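PDB 6THK: pyocin S5 from Pseudomonas aeruginosa PAO1, which probably kills closely related bacteria as a channel-forming bacteriocin that depolarises the cytoplasmic membrane. Local coordinates for residues 245-259 and 285-299. The protein carries 1 engineered substitution. Sequence-based numbering, arbitrary orientation.
Sequences TRLVTQAIADKKQLQ and LVDEIASLQARLVKL. With ZN (zinc ion), chain G.
Leu-292 packs against Val-248, Ala-251, Ile-252 and Lys-255 at the middle of an antiparallel coiled-coil-like helix pair. Helix 237-267 and the long helix 272-338 form a hairpin here. The axes lie 9.6 Å apart, with 153° between their directions, and the side chains mesh knobs-into-holes.

The tight part is built from the knobs Val-248, Ile-252 and Lys-255 on one helix and Ile-289, Leu-292 and Leu-296 on the other. Val-248 fills the hole made by Leu-292, Arg-295, Leu-296 and Leu-299. Its CG1, anti to the backbone N (chi1 178°), presses on Leu-292 O at 3.2 Å. Its CG2 rests on the aliphatic part of Arg-295. Leu-292 CD1 touches Ala-251 CB at 3.6 Å. Ile-252 and Leu-292 run alongside each other, pointing opposite ways, with Ile-252 CG1 against Leu-292 CB. The end of Ile-252, CD1, lies across the chain of Gln-293 and meets Leu-296 CD2 at 3.8 Å. Lys-255 CB packs on Ile-289 CG1.

The looser margin, where Thr-249, Lys-256 and Val-286 are exposed to solvent, also carries Gln-293. Lys-256 NZ lies 3.5 Å from Gln-293 OE1. Thr-249 OG1 turns back to its own helix and bonds Thr-245 O.

The other flank faces helix 214-227, which packs on Arg-295 and adds Glu-221 to a zinc site. Lys-255 NZ forms salt bridges to both Glu-221 and Glu-288, which probably offsets their negative charge. The two glutamates share the zinc. Glu-288 divides its oxygens: OE2 binds the zinc at 2.1 Å, while OE1 takes Lys-255 NZ at 2.8 Å on its syn side, 34° out of the carboxylate plane.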
ATOM      1  N   THR A 245       0.256   6.595   4.976  1.00 54.62           N
ATOM      2  CA  THR A 245       1.443   6.123   5.681  1.00 53.90           C
ATOM      3  C   THR A 245       1.022   5.310   6.913  1.00 57.86           C
ATOM      4  O   THR A 245       1.639   4.281   7.202  1.00 56.85           O
ATOM      5  CB  THR A 245       2.387   7.292   5.971  1.00 59.28           C
ATOM      6  OG1 THR A 245       2.782   7.876   4.726  1.00 57.34           O
ATOM      7  CG2 THR A 245       3.630   6.871   6.731  1.00 57.97           C
ATOM      8  N   ARG A 246      -0.067   5.737   7.593  1.00 53.78           N
ATOM      9  CA  ARG A 246      -0.583   5.042   8.765  1.00 53.42           C
ATOM     10  C   ARG A 246      -1.145   3.671   8.422  1.00 56.52           C
ATOM     11  O   ARG A 246      -0.883   2.712   9.153  1.00 58.15           O
ATOM     12  CB  ARG A 246      -1.598   5.905   9.520  1.00 56.62           C
ATOM     13  CG  ARG A 246      -0.940   6.756  10.590  1.00 74.66           C
ATOM     14  CD  ARG A 246      -1.906   7.676  11.319  1.00 93.48           C
ATOM     15  NE  ARG A 246      -1.456   9.071  11.276  1.00110.02           N
ATOM     16  CZ  ARG A 246      -0.580   9.620  12.117  1.00124.42           C
ATOM     17  NH1 ARG A 246      -0.042   8.892  13.093  1.00114.58           N
ATOM     18  NH2 ARG A 246      -0.231  10.891  11.988  1.00105.33           N
ATOM     19  N   LEU A 247      -1.864   3.556   7.293  1.00 49.81           N
ATOM     20  CA  LEU A 247      -2.426   2.294   6.835  1.00 48.82           C
ATOM     21  C   LEU A 247      -1.340   1.282   6.500  1.00 51.86           C
ATOM     22  O   LEU A 247      -1.406   0.148   6.964  1.00 51.60           O
ATOM     23  CB  LEU A 247      -3.348   2.504   5.619  1.00 49.08           C
ATOM     24  CG  LEU A 247      -4.725   3.120   5.878  1.00 54.33           C
ATOM     25  CD1 LEU A 247      -5.487   3.259   4.594  1.00 55.28           C
ATOM     26  CD2 LEU A 247      -5.542   2.274   6.841  1.00 55.47           C
ATOM     27  N   VAL A 248      -0.347   1.693   5.701  1.00 47.30           N
ATOM     28  CA  VAL A 248       0.779   0.863   5.279  1.00 46.84           C
ATOM     29  C   VAL A 248       1.600   0.404   6.498  1.00 52.77           C
ATOM     30  O   VAL A 248       1.864  -0.789   6.622  1.00 51.75           O
ATOM     31  CB  VAL A 248       1.630   1.596   4.210  1.00 49.29           C
ATOM     32  CG1 VAL A 248       2.844   0.773   3.796  1.00 48.25           C
ATOM     33  CG2 VAL A 248       0.779   1.927   2.989  1.00 49.16           C
ATOM     34  N   THR A 249       1.947   1.335   7.420  1.00 50.58           N
ATOM     35  CA  THR A 249       2.702   1.022   8.640  1.00 50.94           C
ATOM     36  C   THR A 249       1.979  -0.029   9.498  1.00 56.97           C
ATOM     37  O   THR A 249       2.609  -1.010   9.908  1.00 56.40           O
ATOM     38  CB  THR A 249       3.056   2.296   9.405  1.00 56.41           C
ATOM     39  OG1 THR A 249       3.756   3.160   8.513  1.00 59.54           O
ATOM     40  CG2 THR A 249       3.928   2.031  10.615  1.00 53.85           C
ATOM     41  N   GLN A 250       0.658   0.162   9.739  1.00 54.57           N
ATOM     42  CA  GLN A 250      -0.145  -0.774  10.521  1.00 54.43           C
ATOM     43  C   GLN A 250      -0.281  -2.136   9.815  1.00 59.44           C
ATOM     44  O   GLN A 250      -0.176  -3.173  10.474  1.00 60.05           O
ATOM     45  CB  GLN A 250      -1.507  -0.163  10.889  1.00 55.78           C
ATOM     46  CG  GLN A 250      -2.283  -0.972  11.945  1.00 78.82           C
ATOM     47  CD  GLN A 250      -1.627  -0.978  13.314  1.00 98.87           C
ATOM     48  OE1 GLN A 250      -1.011  -1.962  13.739  1.00 91.73           O
ATOM     49  NE2 GLN A 250      -1.750   0.122  14.041  1.00 93.73           N
ATOM     50  N   ALA A 251      -0.477  -2.134   8.477  1.00 54.79           N
ATOM     51  CA  ALA A 251      -0.555  -3.356   7.673  1.00 53.97           C
ATOM     52  C   ALA A 251       0.749  -4.148   7.774  1.00 57.71           C
ATOM     53  O   ALA A 251       0.694  -5.373   7.830  1.00 57.88           O
ATOM     54  CB  ALA A 251      -0.848  -3.017   6.220  1.00 54.58           C
ATOM     55  N   ILE A 252       1.920  -3.456   7.794  1.00 53.70           N
ATOM     56  CA  ILE A 252       3.227  -4.108   7.972  1.00 53.37           C
ATOM     57  C   ILE A 252       3.272  -4.733   9.387  1.00 57.32           C
ATOM     58  O   ILE A 252       3.588  -5.910   9.497  1.00 56.24           O
ATOM     59  CB  ILE A 252       4.452  -3.182   7.674  1.00 55.97           C
ATOM     60  CG1 ILE A 252       4.405  -2.655   6.221  1.00 55.99           C
ATOM     61  CG2 ILE A 252       5.780  -3.936   7.913  1.00 56.61           C
ATOM     62  CD1 ILE A 252       5.331  -1.499   5.886  1.00 54.90           C
ATOM     63  N   ALA A 253       2.895  -3.954  10.439  1.00 54.43           N
ATOM     64  CA  ALA A 253       2.849  -4.347  11.858  1.00 54.77           C
ATOM     65  C   ALA A 253       1.958  -5.575  12.125  1.00 60.96           C
ATOM     66  O   ALA A 253       2.325  -6.443  12.920  1.00 61.71           O
ATOM     67  CB  ALA A 253       2.382  -3.178  12.710  1.00 55.29           C
ATOM     68  N   ASP A 254       0.792  -5.630  11.472  1.00 56.47           N
ATOM     69  CA  ASP A 254      -0.148  -6.727  11.590  1.00 55.56           C
ATOM     70  C   ASP A 254       0.349  -7.963  10.842  1.00 59.29           C
ATOM     71  O   ASP A 254       0.285  -9.061  11.385  1.00 60.15           O
ATOM     72  CB  ASP A 254      -1.544  -6.290  11.112  1.00 57.40           C
ATOM     73  CG  ASP A 254      -2.199  -5.230  11.986  1.00 73.09           C
ATOM     74  OD1 ASP A 254      -1.490  -4.627  12.832  1.00 74.07           O
ATOM     75  OD2 ASP A 254      -3.424  -5.008  11.832  1.00 81.71           O
ATOM     76  N   LYS A 255       0.884  -7.791   9.629  1.00 55.07           N
ATOM     77  CA  LYS A 255       1.410  -8.905   8.831  1.00 55.02           C
ATOM     78  C   LYS A 255       2.630  -9.600   9.450  1.00 59.49           C
ATOM     79  O   LYS A 255       2.823 -10.790   9.221  1.00 58.65           O
ATOM     80  CB  LYS A 255       1.697  -8.470   7.399  1.00 57.02           C
ATOM     81  CG  LYS A 255       0.439  -8.441   6.574  1.00 65.64           C
ATOM     82  CD  LYS A 255       0.669  -7.974   5.164  1.00 73.10           C
ATOM     83  CE  LYS A 255      -0.619  -7.465   4.569  1.00 75.05           C
ATOM     84  NZ  LYS A 255      -1.722  -8.445   4.731  1.00 73.60           N
ATOM     85  N   LYS A 256       3.444  -8.853  10.213  1.00 57.49           N
ATOM     86  CA  LYS A 256       4.607  -9.357  10.943  1.00 57.66           C
ATOM     87  C   LYS A 256       4.134 -10.183  12.157  1.00 63.53           C
ATOM     88  O   LYS A 256       4.792 -11.162  12.516  1.00 63.96           O
ATOM     89  CB  LYS A 256       5.509  -8.197  11.398  1.00 59.63           C
ATOM     90  CG  LYS A 256       6.374  -7.617  10.282  1.00 66.98           C
ATOM     91  CD  LYS A 256       7.366  -6.605  10.829  1.00 75.19           C
ATOM     92  CE  LYS A 256       8.716  -6.715  10.157  1.00 87.17           C
ATOM     93  NZ  LYS A 256       8.869  -5.758   9.028  1.00 93.91           N
ATOM     94  N   GLN A 257       2.999  -9.783  12.784  1.00 60.70           N
ATOM     95  CA  GLN A 257       2.396 -10.491  13.922  1.00 60.45           C
ATOM     96  C   GLN A 257       1.748 -11.780  13.447  1.00 64.02           C
ATOM     97  O   GLN A 257       1.748 -12.768  14.182  1.00 64.89           O
ATOM     98  CB  GLN A 257       1.373  -9.620  14.654  1.00 62.06           C
ATOM     99  CG  GLN A 257       2.000  -8.641  15.651  1.00 89.21           C
ATOM    100  CD  GLN A 257       0.982  -7.904  16.503  1.00114.47           C
ATOM    101  OE1 GLN A 257       0.961  -6.666  16.561  1.00108.77           O
ATOM    102  NE2 GLN A 257       0.138  -8.647  17.218  1.00108.37           N
ATOM    103  N   LEU A 258       1.208 -11.781  12.214  1.00 58.57           N
ATOM    104  CA  LEU A 258       0.619 -12.967  11.603  1.00 57.19           C
ATOM    105  C   LEU A 258       1.722 -13.954  11.225  1.00 60.79           C
ATOM    106  O   LEU A 258       1.484 -15.159  11.216  1.00 60.06           O
ATOM    107  CB  LEU A 258      -0.172 -12.604  10.341  1.00 56.72           C
ATOM    108  CG  LEU A 258      -1.566 -12.008  10.497  1.00 60.20           C
ATOM    109  CD1 LEU A 258      -2.201 -11.827   9.130  1.00 59.21           C
ATOM    110  CD2 LEU A 258      -2.459 -12.895  11.352  1.00 62.71           C
ATOM    111  N   GLN A 259       2.914 -13.438  10.881  1.00 57.49           N
ATOM    112  CA  GLN A 259       4.056 -14.255  10.495  1.00 57.69           C
ATOM    113  C   GLN A 259       4.602 -15.045  11.688  1.00 62.03           C
ATOM    114  O   GLN A 259       4.926 -16.216  11.516  1.00 61.28           O
ATOM    115  CB  GLN A 259       5.143 -13.400   9.836  1.00 59.13           C
ATOM    116  CG  GLN A 259       6.209 -14.225   9.130  1.00 74.94           C
ATOM    117  CD  GLN A 259       6.535 -13.711   7.754  1.00 87.18           C
ATOM    118  OE1 GLN A 259       7.010 -12.576   7.589  1.00 78.43           O
ATOM    119  NE2 GLN A 259       6.348 -14.574   6.747  1.00 71.27           N
ATOM    120  N   LEU A 285       2.852 -13.980   2.809  1.00 53.27           N
ATOM    121  CA  LEU A 285       2.986 -12.891   3.776  1.00 52.30           C
ATOM    122  C   LEU A 285       4.259 -12.067   3.537  1.00 59.17           C
ATOM    123  O   LEU A 285       4.196 -10.836   3.580  1.00 60.39           O
ATOM    124  CB  LEU A 285       2.945 -13.414   5.228  1.00 51.60           C
ATOM    125  CG  LEU A 285       1.580 -13.719   5.855  1.00 55.19           C
ATOM    126  CD1 LEU A 285       1.738 -14.153   7.289  1.00 55.18           C
ATOM    127  CD2 LEU A 285       0.665 -12.514   5.832  1.00 56.20           C
ATOM    128  N   VAL A 286       5.404 -12.728   3.268  1.00 56.15           N
ATOM    129  CA  VAL A 286       6.679 -12.035   3.014  1.00 56.01           C
ATOM    130  C   VAL A 286       6.559 -11.173   1.759  1.00 58.36           C
ATOM    131  O   VAL A 286       6.981 -10.019   1.772  1.00 58.74           O
ATOM    132  CB  VAL A 286       7.926 -12.975   3.018  1.00 60.61           C
ATOM    133  CG1 VAL A 286       7.654 -14.297   2.328  1.00 60.62           C
ATOM    134  CG2 VAL A 286       9.166 -12.303   2.433  1.00 60.54           C
ATOM    135  N   ASP A 287       5.909 -11.713   0.718  1.00 53.46           N
ATOM    136  CA  ASP A 287       5.648 -11.049  -0.551  1.00 52.47           C
ATOM    137  C   ASP A 287       4.819  -9.774  -0.344  1.00 54.98           C
ATOM    138  O   ASP A 287       5.159  -8.727  -0.887  1.00 54.46           O
ATOM    139  CB  ASP A 287       4.958 -12.030  -1.511  1.00 54.68           C
ATOM    140  CG  ASP A 287       5.830 -13.181  -2.005  1.00 72.88           C
ATOM    141  OD1 ASP A 287       6.960 -13.345  -1.485  1.00 74.09           O
ATOM    142  OD2 ASP A 287       5.368 -13.939  -2.891  1.00 83.17           O
ATOM    143  N   GLU A 288       3.775  -9.856   0.494  1.00 50.84           N
ATOM    144  CA  GLU A 288       2.911  -8.734   0.859  1.00 49.52           C
ATOM    145  C   GLU A 288       3.649  -7.688   1.637  1.00 54.18           C
ATOM    146  O   GLU A 288       3.502  -6.511   1.326  1.00 55.53           O
ATOM    147  CB  GLU A 288       1.722  -9.213   1.690  1.00 50.03           C
ATOM    148  CG  GLU A 288       0.663  -9.875   0.826  1.00 51.70           C
ATOM    149  CD  GLU A 288      -0.610 -10.290   1.521  1.00 61.44           C
ATOM    150  OE1 GLU A 288      -0.709 -10.096   2.750  1.00 59.60           O
ATOM    151  OE2 GLU A 288      -1.512 -10.822   0.839  1.00 66.49           O
ATOM    152  N   ILE A 289       4.440  -8.100   2.649  1.00 49.80           N
ATOM    153  CA  ILE A 289       5.231  -7.180   3.481  1.00 48.35           C
ATOM    154  C   ILE A 289       6.215  -6.390   2.625  1.00 51.84           C
ATOM    155  O   ILE A 289       6.341  -5.180   2.810  1.00 52.84           O
ATOM    156  CB  ILE A 289       5.925  -7.906   4.668  1.00 50.80           C
ATOM    157  CG1 ILE A 289       4.890  -8.314   5.734  1.00 50.98           C
ATOM    158  CG2 ILE A 289       7.016  -7.025   5.303  1.00 50.78           C
ATOM    159  CD1 ILE A 289       5.184  -9.602   6.483  1.00 58.57           C
ATOM    160  N   ALA A 290       6.889  -7.067   1.684  1.00 46.88           N
ATOM    161  CA  ALA A 290       7.840  -6.443   0.783  1.00 46.76           C
ATOM    162  C   ALA A 290       7.136  -5.446  -0.154  1.00 51.23           C
ATOM    163  O   ALA A 290       7.693  -4.385  -0.432  1.00 51.93           O
ATOM    164  CB  ALA A 290       8.587  -7.505  -0.010  1.00 47.55           C
ATOM    165  N   SER A 291       5.912  -5.779  -0.620  1.00 48.12           N
ATOM    166  CA  SER A 291       5.110  -4.899  -1.464  1.00 48.15           C
ATOM    167  C   SER A 291       4.723  -3.653  -0.670  1.00 53.28           C
ATOM    168  O   SER A 291       4.787  -2.545  -1.203  1.00 54.06           O
ATOM    169  CB  SER A 291       3.856  -5.606  -1.951  1.00 50.79           C
ATOM    170  OG  SER A 291       2.936  -4.663  -2.476  1.00 63.72           O
ATOM    171  N   LEU A 292       4.321  -3.846   0.601  1.00 48.00           N
ATOM    172  CA  LEU A 292       3.957  -2.764   1.506  1.00 46.52           C
ATOM    173  C   LEU A 292       5.154  -1.882   1.823  1.00 51.66           C
ATOM    174  O   LEU A 292       5.013  -0.667   1.892  1.00 52.14           O
ATOM    175  CB  LEU A 292       3.375  -3.329   2.802  1.00 45.64           C
ATOM    176  CG  LEU A 292       1.920  -3.775   2.773  1.00 49.59           C
ATOM    177  CD1 LEU A 292       1.596  -4.563   4.000  1.00 49.31           C
ATOM    178  CD2 LEU A 292       0.970  -2.585   2.694  1.00 52.15           C
ATOM    179  N   GLN A 293       6.327  -2.484   2.030  1.00 49.29           N
ATOM    180  CA  GLN A 293       7.549  -1.749   2.352  1.00 48.86           C
ATOM    181  C   GLN A 293       7.994  -0.872   1.189  1.00 53.68           C
ATOM    182  O   GLN A 293       8.385   0.277   1.413  1.00 54.84           O
ATOM    183  CB  GLN A 293       8.650  -2.701   2.812  1.00 49.98           C
ATOM    184  CG  GLN A 293       8.612  -2.956   4.315  1.00 65.64           C
ATOM    185  CD  GLN A 293       9.435  -4.147   4.777  1.00 91.11           C
ATOM    186  OE1 GLN A 293       9.693  -4.315   5.977  1.00 85.83           O
ATOM    187  NE2 GLN A 293       9.842  -5.021   3.853  1.00 84.70           N
ATOM    188  N   ALA A 294       7.859  -1.384  -0.056  1.00 49.12           N
ATOM    189  CA  ALA A 294       8.174  -0.665  -1.301  1.00 48.60           C
ATOM    190  C   ALA A 294       7.281   0.563  -1.432  1.00 52.30           C
ATOM    191  O   ALA A 294       7.767   1.615  -1.846  1.00 50.74           O
ATOM    192  CB  ALA A 294       7.982  -1.576  -2.512  1.00 49.16           C
ATOM    193  N   ARG A 295       5.976   0.419  -1.056  1.00 49.31           N
ATOM    194  CA  ARG A 295       4.936   1.456  -1.042  1.00 48.98           C
ATOM    195  C   ARG A 295       5.290   2.535  -0.017  1.00 52.11           C
ATOM    196  O   ARG A 295       5.203   3.724  -0.332  1.00 51.32           O
ATOM    197  CB  ARG A 295       3.603   0.813  -0.663  1.00 50.54           C
ATOM    198  CG  ARG A 295       2.363   1.685  -0.834  1.00 64.43           C
ATOM    199  CD  ARG A 295       1.110   0.844  -0.666  1.00 75.69           C
ATOM    200  NE  ARG A 295       1.199  -0.430  -1.391  1.00 84.90           N
ATOM    201  CZ  ARG A 295       0.500  -0.732  -2.478  1.00 98.78           C
ATOM    202  NH1 ARG A 295      -0.386   0.129  -2.967  1.00 86.24           N
ATOM    203  NH2 ARG A 295       0.661  -1.910  -3.070  1.00 84.98           N
ATOM    204  N   LEU A 296       5.712   2.108   1.199  1.00 48.19           N
ATOM    205  CA  LEU A 296       6.116   2.987   2.297  1.00 47.99           C
ATOM    206  C   LEU A 296       7.283   3.895   1.916  1.00 53.38           C
ATOM    207  O   LEU A 296       7.244   5.081   2.235  1.00 53.79           O
ATOM    208  CB  LEU A 296       6.423   2.166   3.563  1.00 47.60           C
ATOM    209  CG  LEU A 296       6.664   2.925   4.879  1.00 51.20           C
ATOM    210  CD1 LEU A 296       5.549   3.906   5.190  1.00 50.96           C
ATOM    211  CD2 LEU A 296       6.836   1.960   6.027  1.00 53.00           C
ATOM    212  N   VAL A 297       8.288   3.357   1.193  1.00 49.91           N
ATOM    213  CA  VAL A 297       9.459   4.107   0.712  1.00 49.81           C
ATOM    214  C   VAL A 297       8.998   5.268  -0.196  1.00 55.20           C
ATOM    215  O   VAL A 297       9.450   6.410  -0.008  1.00 54.14           O
ATOM    216  CB  VAL A 297      10.497   3.179   0.015  1.00 52.88           C
ATOM    217  CG1 VAL A 297      11.508   3.975  -0.808  1.00 52.20           C
ATOM    218  CG2 VAL A 297      11.216   2.295   1.030  1.00 52.72           C
ATOM    219  N   LYS A 298       8.092   4.965  -1.162  1.00 51.47           N
ATOM    220  CA  LYS A 298       7.538   5.958  -2.088  1.00 51.22           C
ATOM    221  C   LYS A 298       6.764   7.023  -1.303  1.00 56.00           C
ATOM    222  O   LYS A 298       6.890   8.199  -1.615  1.00 55.90           O
ATOM    223  CB  LYS A 298       6.611   5.315  -3.150  1.00 53.51           C
ATOM    224  CG  LYS A 298       7.114   4.038  -3.828  1.00 66.70           C
ATOM    225  CD  LYS A 298       8.063   4.253  -5.019  1.00 78.16           C
ATOM    226  CE  LYS A 298       9.450   3.657  -4.790  1.00 91.68           C
ATOM    227  NZ  LYS A 298       9.419   2.190  -4.479  1.00 98.14           N
ATOM    228  N   LEU A 299       5.986   6.608  -0.271  1.00 53.55           N
ATOM    229  CA  LEU A 299       5.204   7.513   0.574  1.00 53.50           C
ATOM    230  C   LEU A 299       6.093   8.468   1.378  1.00 58.40           C
ATOM    231  O   LEU A 299       5.733   9.628   1.539  1.00 58.30           O
ATOM    232  CB  LEU A 299       4.280   6.740   1.533  1.00 53.34           C
ATOM    233  CG  LEU A 299       3.032   6.036   0.983  1.00 57.66           C
ATOM    234  CD1 LEU A 299       2.172   5.518   2.124  1.00 57.70           C
ATOM    235  CD2 LEU A 299       2.190   6.942   0.104  1.00 58.77           C
TER
HETATM  236 ZN    ZN G 606      -3.517 -10.798   1.609  1.00 62.26          ZN